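Local coordinates for elongation factor G (Thermus thermophilus, PDB 2DY1), which binds GTP and magnesium and probably acts as a GTPase in the elongation stage of protein synthesis, as other elongation factors G do, at residues Q202-R205 with Q206-L209. Residues are numbered along the deposited sequence; the frame is centred on the assembly and turned at random.
Sequences QRFR and QEVL
The carbonyl oxygen of Arg205 accepts the N-H of Leu209 at 2.9 Å (O to N) in a nearly straight bond, 170° at the hydrogen, while CG of Leu209 lies 3.4 Å from that same O. Three like bonds, Gln206 to Gln202, Glu207 to Arg203 and Val208 to Phe204, complete this run of alpha-helical i to i+4 pairing. With CG anti to its own carbonyl carbon (chi1 -52°), Gln206 brings CG to 3.0 Å from Gln202 O, past the end of that carbonyl. The Gln202 chain, bent at chi2, brings OE1 to 3.6 Å from that CG, and the two amides stand almost perpendicular. All this lies within helix 198-213 of the GTP-binding domain; the helix packs on strand 156-165 through Phe204, against Pro158 and Leu161, and through Val208, against Leu157. Arg203 and Glu207 run side by side in the same direction, OE2 of Glu207 resting 3.5 Å from CG of Arg203. NE of Arg203 stays 5.2 Å from OE2 of Glu207, so any attraction between the opposite charges acts at a distance. The other carboxylate oxygen, OE1, approaches the Phe204 ring obliquely, 4.0 Å from CD1.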
# COMPACT_ATOMS: atom_id res chain seq x y z
N GLN A 202 1.29 -40.76 -13.70
CA GLN A 202 0.62 -41.65 -12.76
C GLN A 202 1.04 -41.35 -11.32
O GLN A 202 0.21 -41.36 -10.41
CB GLN A 202 0.94 -43.11 -13.10
CG GLN A 202 -0.28 -43.93 -13.50
CD GLN A 202 -1.41 -43.85 -12.47
OE1 GLN A 202 -1.18 -44.02 -11.27
NE2 GLN A 202 -2.62 -43.60 -12.94
N ARG A 203 2.33 -41.07 -11.11
CA ARG A 203 2.85 -40.75 -9.79
C ARG A 203 2.17 -39.50 -9.25
O ARG A 203 1.74 -39.44 -8.09
CB ARG A 203 4.35 -40.52 -9.87
CG ARG A 203 5.07 -40.35 -8.55
CD ARG A 203 6.45 -39.77 -8.80
NE ARG A 203 7.12 -40.38 -9.95
CZ ARG A 203 7.93 -39.72 -10.78
NH1 ARG A 203 8.17 -38.42 -10.58
NH2 ARG A 203 8.49 -40.34 -11.81
N PHE A 204 2.08 -38.47 -10.09
CA PHE A 204 1.43 -37.24 -9.66
C PHE A 204 -0.05 -37.47 -9.37
O PHE A 204 -0.60 -36.86 -8.44
CB PHE A 204 1.59 -36.16 -10.74
CG PHE A 204 2.85 -35.35 -10.59
CD1 PHE A 204 2.93 -34.29 -9.69
CD2 PHE A 204 3.98 -35.68 -11.33
CE1 PHE A 204 4.10 -33.58 -9.53
CE2 PHE A 204 5.16 -34.98 -11.16
CZ PHE A 204 5.22 -33.93 -10.26
N ARG A 205 -0.70 -38.32 -10.15
CA ARG A 205 -2.12 -38.57 -9.90
C ARG A 205 -2.31 -39.20 -8.52
O ARG A 205 -3.21 -38.82 -7.77
CB ARG A 205 -2.71 -39.47 -10.99
CG ARG A 205 -4.18 -39.75 -10.77
CD ARG A 205 -4.85 -40.48 -11.91
NE ARG A 205 -6.27 -40.64 -11.58
CZ ARG A 205 -7.20 -41.07 -12.42
NH1 ARG A 205 -6.89 -41.40 -13.67
NH2 ARG A 205 -8.46 -41.16 -12.01
N GLN A 206 -1.45 -40.16 -8.19
CA GLN A 206 -1.51 -40.85 -6.91
C GLN A 206 -1.30 -39.84 -5.78
O GLN A 206 -1.96 -39.89 -4.74
CB GLN A 206 -0.43 -41.92 -6.81
CG GLN A 206 -0.37 -42.90 -7.96
CD GLN A 206 0.77 -43.91 -7.83
OE1 GLN A 206 1.93 -43.53 -7.65
NE2 GLN A 206 0.44 -45.20 -7.91
N GLU A 207 -0.35 -38.93 -5.99
CA GLU A 207 -0.06 -37.92 -4.99
C GLU A 207 -1.24 -36.98 -4.79
O GLU A 207 -1.53 -36.58 -3.66
CB GLU A 207 1.18 -37.12 -5.41
CG GLU A 207 2.48 -37.88 -5.22
CD GLU A 207 3.66 -37.20 -5.89
OE1 GLU A 207 3.58 -35.99 -6.17
OE2 GLU A 207 4.68 -37.89 -6.13
N VAL A 208 -1.91 -36.62 -5.88
CA VAL A 208 -3.06 -35.72 -5.79
C VAL A 208 -4.22 -36.40 -5.05
O VAL A 208 -4.82 -35.79 -4.16
CB VAL A 208 -3.51 -35.28 -7.20
CG1 VAL A 208 -4.91 -34.66 -7.14
CG2 VAL A 208 -2.51 -34.25 -7.74
N LEU A 209 -4.50 -37.64 -5.41
CA LEU A 209 -5.57 -38.41 -4.77
C LEU A 209 -5.31 -38.49 -3.28
O LEU A 209 -6.19 -38.19 -2.47
CB LEU A 209 -5.65 -39.82 -5.35
CG LEU A 209 -6.23 -39.94 -6.76
CD1 LEU A 209 -6.17 -41.39 -7.23
CD2 LEU A 209 -7.67 -39.44 -6.76